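Local coordinates for protein Rho guanine nucleotide exchange factor 12 (Homo sapiens, PDB 1TXD) that acts as a guanine nucleotide exchange factor for the small GTPase RhoA, here represented by its catalytic DH domain and the adjoining PH domain, at residues Q48-R53 / L161-I166; R66-N71 / E133-R138; Q128-E133 / K216-K221. The protein carries 1 engineered substitution. All coordinates share one frame; numbering follows the deposited sequence.

Contact 1: residues Q48-R53 / L161-I166; sequences QVFYQR and LQLKDI
F50, on the long helix 20-57, comes closest to L163 in the backbone, with 8.0 Å between their CA atoms, where the short helix 163-166 begins. The pair belongs to the all-helical bundle of the DH (RhoGEF) domain. Segment 48-53 is helical throughout but widens into a pi-type turn over residues 48-52, and segment 161-166 runs from an extended lead-in through the N-cap residue Q162 into its single turn of helix. No hydrogen bond joins the two; the contact is wholly apolar and buried. F50 has its CG anti to the carbonyl carbon (chi1 -64°), which sends the ring out from helix 20-57 to L163 and I166. Methyl CD1 of L163 lies over one face in a CH-pi contact, 3.5 Å from the centroid of the F50 ring and 15° off its normal. V49 CG1, from the same helix as the ring, covers the opposite face, so the phenyl group is sandwiched between two aliphatic methyls. The other methyl of L163, CD2, reaches only the near rim, 4.0 Å from F50 CD1. Around the ring, A152 of helix 143-154 and C158 of the following loop add further packing. Replacing the phenylalanine by an alanine here is likely to leave L163 CD1 without the aromatic face it rests on and to open a gap between helix 20-57 and the turn at 163-166. That turn is fastened at its start: D165 OD1 accepts the backbone N-H of Q162 at 3.3 Å, and L163 N bonds to E153. I166 comes to the ring obliquely, its CD1 4.1 Å from F50 CE2.

Contact 2: residues R66-N71 / E133-R138; sequences RKIFSN and EMIKSR
I68 and M134 carry the apolar packing between the last turn of helix 62-69 and the middle of helix 128-141, where their CA atoms are 6.3 Å apart. The two side chains cross at about a right angle, and I68 CG1 sits only 3.4 Å from M134 CG, tighter than usual for two carbons. M134 puts its CG anti to its own backbone N (chi1 -178°) and then bends at chi2 and chi3; this curl carries its terminal methyl CE back to K67, 4.1 Å from K67 CB. The second branch of I68 meets the next residue along: CG2 packs on I135 CG1 at 3.6 Å, and the same methyl covers the centre of the F69 ring within its own helix. I68 is thus held by M134 and I135 across the contact, while F145 of helix 143-154 and L60 also touch it.

Polar interactions lie at the margins. The ammonium end of K67 turns away from M134 to make a cation-pi contact with F130, one turn earlier on helix 128-141, and the K67 carbonyl accepts a hydrogen bond from N127. R138 has a long, weak ion pair with E64. Within helix 128-141, R138 N bonds to M134 O at 2.9 Å. The arrangement is helix-to-helix packing within the all-helical bundle of the DH (RhoGEF) domain.

Contact 3: residues Q128-E133 / K216-K221; sequences QPFALE and KEAENK
P129 and F130, in the first turn of helix 128-141, make the apolar contacts with the long helix 191-230. The two helical segments run in roughly the same direction, at 40° to each other, with their axes 9.3 Å apart at closest approach. P129 and E219 have the nearest CA atoms. The pyrrolidine CG meets the aliphatic part of the glutamate, 3.7 Å from E219 CG, and the two side chains cross at about a right angle. Beyond CG the glutamate is extended and its carboxylate leads away from the proline, so methylene carbons alone make the contact.

The F130 ring works with its far end. CE2 packs on the methyl of A218, 3.9 Å from A218 CB, where the small alanine lets the ring approach the helix backbone. K221 comes to the ring edge, near its plane, with its CB 4.0 Å from F130 CZ; the rest of the lysine leads away. The phenylalanine has CG anti to its carbonyl carbon (chi1 -58°), a torsion that directs the ring to helix 191-230. This is helix packing near the surface of the DH bundle, on the helix that leads from it toward the PH domain.

Among polar groups, no hydrogen bond or salt bridge crosses between the segments. The carbonyl oxygen of A218 lies obliquely to the phenyl ring, 3.9 Å from F130 CZ. Q222 touches both P129 and F130. Facing the PH domain, N220 ND2 donates to the backbone oxygen of M257, the first residue of strand 257-266.

In the fold
Helix 128-141 is the common element: contact 2 and contact 3 both draw on it and share E133, with their centres about 11 Å apart. Contact 1 lies about 11 Å from contact 2, centre to centre, and about 18 Å from contact 3. Contacts 1 and 2 merge into one hydrophobic region, since L163 CD2 packs 3.7 Å from I135 CD1 and Y51 meets F69 edge-to-face. Contact 2 joins contact 3 through K67 and F130, while K164 CA packs 3.7 Å from L132 CD2 between contacts 1 and 3. Together they connect helices 20-57, 62-69 and 128-141 of the DH domain to helix 191-230, which continues toward the PH domain.

Contact 1: residues Q48-R53 / L161-I166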
loop_
_atom_site.group_PDB
_atom_site.type_symbol
_atom_site.label_atom_id
_atom_site.label_comp_id
_atom_site.label_asym_id
_atom_site.label_seq_id
_atom_site.Cartn_x
_atom_site.Cartn_y
_atom_site.Cartn_z
ATOM N N GLN A 48 16.985 -8.172 12.262
ATOM C CA GLN A 48 18.300 -8.727 12.692
ATOM C C GLN A 48 18.985 -9.450 11.526
ATOM O O GLN A 48 20.205 -9.338 11.341
ATOM C CB GLN A 48 18.179 -9.647 13.903
ATOM C CG GLN A 48 18.013 -8.915 15.271
ATOM C CD GLN A 48 19.151 -7.946 15.580
ATOM O OE1 GLN A 48 20.291 -8.373 15.808
ATOM N NE2 GLN A 48 18.850 -6.648 15.616
ATOM N N VAL A 49 18.179 -10.114 10.693
ATOM C CA VAL A 49 18.737 -10.925 9.615
ATOM C C VAL A 49 19.095 -10.045 8.407
ATOM O O VAL A 49 20.142 -10.280 7.811
ATOM C CB VAL A 49 17.817 -12.098 9.220
ATOM C CG1 VAL A 49 18.376 -12.846 8.018
ATOM C CG2 VAL A 49 17.647 -13.041 10.394
ATOM N N PHE A 50 18.252 -9.020 8.123
ATOM C CA PHE A 50 18.361 -8.171 6.978
ATOM C C PHE A 50 18.929 -6.803 7.271
ATOM O O PHE A 50 19.981 -6.477 6.745
ATOM C CB PHE A 50 17.005 -8.043 6.209
ATOM C CG PHE A 50 16.554 -9.329 5.646
ATOM C CD1 PHE A 50 17.049 -9.792 4.429
ATOM C CD2 PHE A 50 15.750 -10.171 6.380
ATOM C CE1 PHE A 50 16.718 -11.035 3.960
ATOM C CE2 PHE A 50 15.395 -11.423 5.891
ATOM C CZ PHE A 50 15.881 -11.852 4.675
ATOM N N TYR A 51 18.219 -5.979 8.047
ATOM C CA TYR A 51 18.495 -4.570 8.083
ATOM C C TYR A 51 19.816 -4.347 8.799
ATOM O O TYR A 51 20.715 -3.691 8.266
ATOM C CB TYR A 51 17.406 -3.781 8.808
ATOM C CG TYR A 51 17.826 -2.341 9.034
ATOM C CD1 TYR A 51 17.737 -1.411 8.033
ATOM C CD2 TYR A 51 18.456 -1.969 10.219
ATOM C CE1 TYR A 51 18.214 -0.073 8.210
ATOM C CE2 TYR A 51 18.917 -0.643 10.432
ATOM C CZ TYR A 51 18.750 0.311 9.409
ATOM O OH TYR A 51 19.201 1.607 9.607
ATOM N N GLN A 52 19.941 -4.891 9.979
ATOM C CA GLN A 52 21.179 -4.641 10.781
ATOM C C GLN A 52 22.414 -5.143 10.015
ATOM O O GLN A 52 23.355 -4.403 9.823
ATOM C CB GLN A 52 21.100 -5.289 12.133
ATOM C CG GLN A 52 20.148 -4.652 13.211
ATOM C CD GLN A 52 20.293 -3.137 13.432
ATOM O OE1 GLN A 52 21.435 -2.629 13.657
ATOM N NE2 GLN A 52 19.157 -2.431 13.482
ATOM N N ARG A 53 22.399 -6.381 9.543
ATOM C CA ARG A 53 23.509 -6.944 8.745
ATOM C C ARG A 53 23.909 -6.134 7.490
ATOM O O ARG A 53 25.072 -5.826 7.296
ATOM C CB ARG A 53 23.174 -8.374 8.305
ATOM C CG ARG A 53 23.113 -9.386 9.445
ATOM C CD ARG A 53 24.307 -10.331 9.453
ATOM N NE ARG A 53 24.200 -11.365 10.468
ATOM C CZ ARG A 53 25.115 -12.319 10.664
ATOM N NH1 ARG A 53 26.210 -12.388 9.889
ATOM N NH2 ARG A 53 24.924 -13.226 11.630
ATOM N N LEU A 161 11.267 -18.219 3.341
ATOM C CA LEU A 161 10.506 -17.089 2.803
ATOM C C LEU A 161 11.467 -15.991 2.363
ATOM O O LEU A 161 12.506 -15.796 2.968
ATOM C CB LEU A 161 9.563 -16.525 3.853
ATOM C CG LEU A 161 8.218 -17.225 4.001
ATOM C CD1 LEU A 161 7.493 -16.617 5.173
ATOM C CD2 LEU A 161 7.358 -17.125 2.727
ATOM N N GLN A 162 11.140 -15.304 1.283
ATOM C CA GLN A 162 12.013 -14.230 0.806
ATOM C C GLN A 162 11.709 -12.913 1.530
ATOM O O GLN A 162 10.640 -12.741 2.074
ATOM C CB GLN A 162 11.919 -14.097 -0.728
ATOM C CG GLN A 162 12.426 -15.380 -1.483
ATOM C CD GLN A 162 12.356 -15.275 -3.013
ATOM O OE1 GLN A 162 12.999 -14.428 -3.619
ATOM N NE2 GLN A 162 11.588 -16.139 -3.621
ATOM N N LEU A 163 12.689 -12.009 1.542
ATOM C CA LEU A 163 12.543 -10.629 1.993
ATOM C C LEU A 163 11.221 -10.076 1.516
ATOM O O LEU A 163 10.425 -9.590 2.297
ATOM C CB LEU A 163 13.720 -9.772 1.490
ATOM C CG LEU A 163 13.872 -8.350 2.117
ATOM C CD1 LEU A 163 13.882 -8.427 3.648
ATOM C CD2 LEU A 163 15.115 -7.580 1.675
ATOM N N LYS A 164 10.968 -10.166 0.231
ATOM C CA LYS A 164 9.731 -9.660 -0.324
ATOM C C LYS A 164 8.491 -10.239 0.364
ATOM O O LYS A 164 7.480 -9.601 0.381
ATOM C CB LYS A 164 9.650 -9.854 -1.823
ATOM C CG LYS A 164 9.291 -11.260 -2.336
ATOM C CD LYS A 164 9.416 -11.372 -3.848
ATOM C CE LYS A 164 9.591 -12.807 -4.296
ATOM N NZ LYS A 164 8.349 -13.583 -3.907
ATOM N N ASP A 165 8.584 -11.457 0.892
ATOM C CA ASP A 165 7.459 -12.095 1.567
ATOM C C ASP A 165 7.381 -11.797 3.057
ATOM O O ASP A 165 6.376 -12.025 3.646
ATOM C CB ASP A 165 7.528 -13.624 1.371
ATOM C CG ASP A 165 7.502 -14.019 -0.063
ATOM O OD1 ASP A 165 8.373 -14.858 -0.445
ATOM O OD2 ASP A 165 6.645 -13.551 -0.858
ATOM N N ILE A 166 8.453 -11.317 3.680
ATOM C CA ILE A 166 8.394 -11.009 5.105
ATOM C C ILE A 166 7.898 -9.583 5.332
ATOM O O ILE A 166 7.183 -9.263 6.273
ATOM C CB ILE A 166 9.812 -11.238 5.706
ATOM C CG1 ILE A 166 10.293 -12.659 5.422
ATOM C CG2 ILE A 166 9.776 -10.902 7.195
ATOM C CD1 ILE A 166 11.639 -12.990 6.058
#

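Contact 2: residues R66-N71 / E133-R138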
loop_
_atom_site.group_PDB
_atom_site.type_symbol
_atom_site.label_atom_id
_atom_site.label_comp_id
_atom_site.label_asym_id
_atom_site.label_seq_id
_atom_site.Cartn_x
_atom_site.Cartn_y
_atom_site.Cartn_z
ATOM N N ARG A 66 16.781 3.562 3.027
ATOM C CA ARG A 66 15.520 4.234 3.276
ATOM C C ARG A 66 14.433 3.767 2.382
ATOM O O ARG A 66 13.310 3.539 2.843
ATOM C CB ARG A 66 15.675 5.743 3.128
ATOM C CG ARG A 66 14.421 6.508 3.272
ATOM C CD ARG A 66 14.596 8.011 3.520
ATOM N NE ARG A 66 15.712 8.653 2.821
ATOM C CZ ARG A 66 15.728 8.981 1.552
ATOM N NH1 ARG A 66 14.674 8.761 0.794
ATOM N NH2 ARG A 66 16.789 9.561 1.035
ATOM N N LYS A 67 14.761 3.555 1.117
ATOM C CA LYS A 67 13.735 3.110 0.187
ATOM C C LYS A 67 13.376 1.622 0.496
ATOM O O LYS A 67 12.259 1.240 0.273
ATOM C CB LYS A 67 14.210 3.239 -1.246
ATOM C CG LYS A 67 13.946 4.601 -1.874
ATOM C CD LYS A 67 12.435 4.711 -2.307
ATOM C CE LYS A 67 12.150 6.053 -2.830
ATOM N NZ LYS A 67 10.659 6.415 -2.989
ATOM N N ILE A 68 14.291 0.816 1.077
ATOM C CA ILE A 68 13.946 -0.629 1.277
ATOM C C ILE A 68 13.218 -0.880 2.641
ATOM O O ILE A 68 12.127 -1.453 2.653
ATOM C CB ILE A 68 15.159 -1.517 1.084
ATOM C CG1 ILE A 68 15.581 -1.454 -0.416
ATOM C CG2 ILE A 68 14.836 -2.943 1.494
ATOM C CD1 ILE A 68 16.774 -2.241 -0.706
ATOM N N PHE A 69 13.762 -0.286 3.693
ATOM C CA PHE A 69 13.379 -0.508 5.092
ATOM C C PHE A 69 12.664 0.611 5.811
ATOM O O PHE A 69 12.111 0.398 6.901
ATOM C CB PHE A 69 14.680 -0.795 5.904
ATOM C CG PHE A 69 15.397 -2.025 5.462
ATOM C CD1 PHE A 69 14.809 -3.299 5.656
ATOM C CD2 PHE A 69 16.678 -1.935 4.869
ATOM C CE1 PHE A 69 15.473 -4.472 5.202
ATOM C CE2 PHE A 69 17.357 -3.086 4.402
ATOM C CZ PHE A 69 16.780 -4.365 4.604
ATOM N N SER A 70 12.752 1.828 5.265
ATOM C CA SER A 70 12.054 3.011 5.782
ATOM C C SER A 70 12.078 3.049 7.276
ATOM O O SER A 70 13.184 3.113 7.956
ATOM C CB SER A 70 10.650 3.112 5.144
ATOM O OG SER A 70 9.776 2.002 5.526
ATOM N N ASN A 71 10.889 3.010 7.845
ATOM C CA ASN A 71 10.700 3.183 9.292
ATOM C C ASN A 71 10.495 1.862 9.998
ATOM O O ASN A 71 9.826 1.831 10.983
ATOM C CB ASN A 71 9.551 4.126 9.598
ATOM C CG ASN A 71 8.224 3.527 9.271
ATOM O OD1 ASN A 71 8.154 2.634 8.454
ATOM N ND2 ASN A 71 7.185 3.909 10.007
ATOM N N GLU A 133 10.399 -2.946 -5.057
ATOM C CA GLU A 133 10.928 -2.698 -6.378
ATOM C C GLU A 133 12.370 -2.321 -6.262
ATOM O O GLU A 133 13.143 -2.656 -7.137
ATOM C CB GLU A 133 10.081 -1.658 -7.148
ATOM C CG GLU A 133 10.871 -0.950 -8.250
ATOM C CD GLU A 133 11.059 -1.796 -9.473
ATOM O OE1 GLU A 133 10.087 -2.569 -9.806
ATOM O OE2 GLU A 133 12.152 -1.642 -10.120
ATOM N N MET A 134 12.748 -1.683 -5.169
ATOM C CA MET A 134 14.133 -1.339 -4.939
ATOM C C MET A 134 14.959 -2.595 -4.642
ATOM O O MET A 134 16.061 -2.699 -5.053
ATOM C CB MET A 134 14.253 -0.365 -3.777
ATOM C CG MET A 134 15.582 0.095 -3.484
ATOM S SD MET A 134 16.495 0.699 -4.914
ATOM C CE MET A 134 16.216 2.547 -4.793
ATOM N N ILE A 135 14.430 -3.513 -3.850
ATOM C CA ILE A 135 15.036 -4.816 -3.646
ATOM C C ILE A 135 15.308 -5.509 -4.982
ATOM O O ILE A 135 16.428 -5.888 -5.182
ATOM C CB ILE A 135 14.171 -5.702 -2.703
ATOM C CG1 ILE A 135 14.086 -5.110 -1.293
ATOM C CG2 ILE A 135 14.619 -7.163 -2.693
ATOM C CD1 ILE A 135 12.822 -5.652 -0.576
ATOM N N LYS A 136 14.316 -5.643 -5.896
ATOM C CA LYS A 136 14.554 -6.217 -7.200
ATOM C C LYS A 136 15.599 -5.487 -8.010
ATOM O O LYS A 136 16.390 -6.130 -8.692
ATOM C CB LYS A 136 13.283 -6.238 -8.086
ATOM C CG LYS A 136 12.178 -7.173 -7.628
ATOM C CD LYS A 136 11.456 -7.803 -8.853
ATOM C CE LYS A 136 10.554 -6.786 -9.552
ATOM N NZ LYS A 136 10.012 -7.255 -10.915
ATOM N N SER A 137 15.588 -4.147 -7.966
ATOM C CA SER A 137 16.499 -3.392 -8.796
ATOM C C SER A 137 17.891 -3.538 -8.227
ATOM O O SER A 137 18.808 -3.670 -9.005
ATOM C CB SER A 137 16.090 -1.915 -9.022
ATOM O OG SER A 137 16.259 -1.124 -7.874
ATOM N N ARG A 138 18.079 -3.579 -6.924
ATOM C CA ARG A 138 19.467 -3.821 -6.416
ATOM C C ARG A 138 19.886 -5.270 -6.673
ATOM O O ARG A 138 21.034 -5.528 -6.931
ATOM C CB ARG A 138 19.650 -3.429 -4.973
ATOM C CG ARG A 138 19.342 -1.952 -4.564
ATOM C CD ARG A 138 19.860 -0.924 -5.481
ATOM N NE ARG A 138 21.281 -0.920 -5.670
ATOM C CZ ARG A 138 21.863 -0.226 -6.627
ATOM N NH1 ARG A 138 21.123 0.466 -7.446
ATOM N NH2 ARG A 138 23.184 -0.205 -6.752
#

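Contact 3: residues Q128-E133 / K216-K221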
loop_
_atom_site.group_PDB
_atom_site.type_symbol
_atom_site.label_atom_id
_atom_site.label_comp_id
_atom_site.label_asym_id
_atom_site.label_seq_id
_atom_site.Cartn_x
_atom_site.Cartn_y
_atom_site.Cartn_z
ATOM N N GLN A 128 5.817 -0.071 0.855
ATOM C CA GLN A 128 6.032 -1.420 0.442
ATOM C C GLN A 128 6.269 -1.600 -1.055
ATOM O O GLN A 128 7.196 -2.304 -1.384
ATOM C CB GLN A 128 4.893 -2.339 0.916
ATOM C CG GLN A 128 5.024 -3.768 0.349
ATOM C CD GLN A 128 4.028 -4.706 0.974
ATOM O OE1 GLN A 128 3.948 -4.801 2.187
ATOM N NE2 GLN A 128 3.237 -5.355 0.153
ATOM N N PRO A 129 5.464 -1.030 -1.950
ATOM C CA PRO A 129 5.691 -1.226 -3.379
ATOM C C PRO A 129 7.029 -0.568 -3.792
ATOM O O PRO A 129 7.749 -1.082 -4.670
ATOM C CB PRO A 129 4.503 -0.518 -4.065
ATOM C CG PRO A 129 3.525 -0.104 -3.016
ATOM C CD PRO A 129 4.293 -0.193 -1.676
ATOM N N PHE A 130 7.352 0.574 -3.196
ATOM C CA PHE A 130 8.637 1.174 -3.495
ATOM C C PHE A 130 9.717 0.215 -2.984
ATOM O O PHE A 130 10.747 0.067 -3.631
ATOM C CB PHE A 130 8.846 2.609 -2.891
ATOM C CG PHE A 130 7.813 3.602 -3.351
ATOM C CD1 PHE A 130 7.953 4.276 -4.555
ATOM C CD2 PHE A 130 6.695 3.867 -2.571
ATOM C CE1 PHE A 130 6.992 5.153 -4.998
ATOM C CE2 PHE A 130 5.729 4.778 -3.018
ATOM C CZ PHE A 130 5.883 5.427 -4.211
ATOM N N ALA A 131 9.510 -0.413 -1.838
ATOM C CA ALA A 131 10.665 -1.105 -1.170
ATOM C C ALA A 131 10.894 -2.425 -1.932
ATOM O O ALA A 131 12.009 -2.800 -2.210
ATOM C CB ALA A 131 10.419 -1.326 0.278
ATOM N N LEU A 132 9.823 -3.004 -2.469
ATOM C CA LEU A 132 9.928 -4.312 -3.109
ATOM C C LEU A 132 10.580 -4.115 -4.467
ATOM O O LEU A 132 11.184 -5.012 -5.002
ATOM C CB LEU A 132 8.535 -4.954 -3.298
ATOM C CG LEU A 132 7.816 -5.486 -2.048
ATOM C CD1 LEU A 132 6.750 -6.408 -2.402
ATOM C CD2 LEU A 132 8.721 -6.171 -1.017
ATOM N N GLU A 133 10.399 -2.946 -5.057
ATOM C CA GLU A 133 10.928 -2.698 -6.378
ATOM C C GLU A 133 12.370 -2.321 -6.262
ATOM O O GLU A 133 13.143 -2.656 -7.137
ATOM C CB GLU A 133 10.081 -1.658 -7.148
ATOM C CG GLU A 133 10.871 -0.950 -8.250
ATOM C CD GLU A 133 11.059 -1.796 -9.473
ATOM O OE1 GLU A 133 10.087 -2.569 -9.806
ATOM O OE2 GLU A 133 12.152 -1.642 -10.120
ATOM N N LYS A 216 -3.016 2.626 -1.123
ATOM C CA LYS A 216 -3.590 2.922 -2.433
ATOM C C LYS A 216 -2.888 4.142 -3.077
ATOM O O LYS A 216 -2.354 4.027 -4.169
ATOM C CB LYS A 216 -5.104 3.134 -2.303
ATOM C CG LYS A 216 -5.886 3.324 -3.623
ATOM C CD LYS A 216 -7.386 3.138 -3.419
ATOM C CE LYS A 216 -8.216 3.684 -4.607
ATOM N NZ LYS A 216 -9.720 3.637 -4.366
ATOM N N GLU A 217 -2.844 5.278 -2.374
ATOM C CA GLU A 217 -2.168 6.487 -2.874
ATOM C C GLU A 217 -0.785 6.097 -3.337
ATOM O O GLU A 217 -0.401 6.376 -4.459
ATOM C CB GLU A 217 -2.160 7.657 -1.834
ATOM C CG GLU A 217 -3.215 8.768 -2.103
ATOM C CD GLU A 217 -3.932 9.362 -0.867
ATOM O OE1 GLU A 217 -3.264 9.740 0.116
ATOM O OE2 GLU A 217 -5.180 9.487 -0.874
ATOM N N ALA A 218 -0.038 5.379 -2.503
ATOM C CA ALA A 218 1.314 4.993 -2.851
ATOM C C ALA A 218 1.439 3.975 -4.003
ATOM O O ALA A 218 2.314 4.104 -4.816
ATOM C CB ALA A 218 2.065 4.494 -1.614
ATOM N N GLU A 219 0.628 2.937 -4.070
ATOM C CA GLU A 219 0.684 2.060 -5.238
ATOM C C GLU A 219 0.455 2.833 -6.568
ATOM O O GLU A 219 1.013 2.463 -7.617
ATOM C CB GLU A 219 -0.397 0.964 -5.131
ATOM C CG GLU A 219 -0.077 -0.069 -4.044
ATOM C CD GLU A 219 -1.217 -1.048 -3.833
ATOM O OE1 GLU A 219 -0.972 -2.189 -3.381
ATOM O OE2 GLU A 219 -2.363 -0.662 -4.095
ATOM N N ASN A 220 -0.379 3.875 -6.548
ATOM C CA ASN A 220 -0.606 4.673 -7.750
ATOM C C ASN A 220 0.650 5.431 -8.122
ATOM O O ASN A 220 1.018 5.418 -9.286
ATOM C CB ASN A 220 -1.818 5.626 -7.602
ATOM C CG ASN A 220 -2.267 6.263 -8.956
ATOM O OD1 ASN A 220 -1.454 6.550 -9.857
ATOM N ND2 ASN A 220 -3.562 6.502 -9.082
ATOM N N LYS A 221 1.358 6.020 -7.144
ATOM C CA LYS A 221 2.594 6.757 -7.425
ATOM C C LYS A 221 3.738 5.870 -7.888
ATOM O O LYS A 221 4.569 6.314 -8.675
ATOM C CB LYS A 221 3.109 7.543 -6.196
ATOM C CG LYS A 221 2.179 8.695 -5.796
ATOM C CD LYS A 221 2.528 9.260 -4.403
ATOM C CE LYS A 221 1.342 9.998 -3.784
ATOM N NZ LYS A 221 1.758 11.304 -3.189
#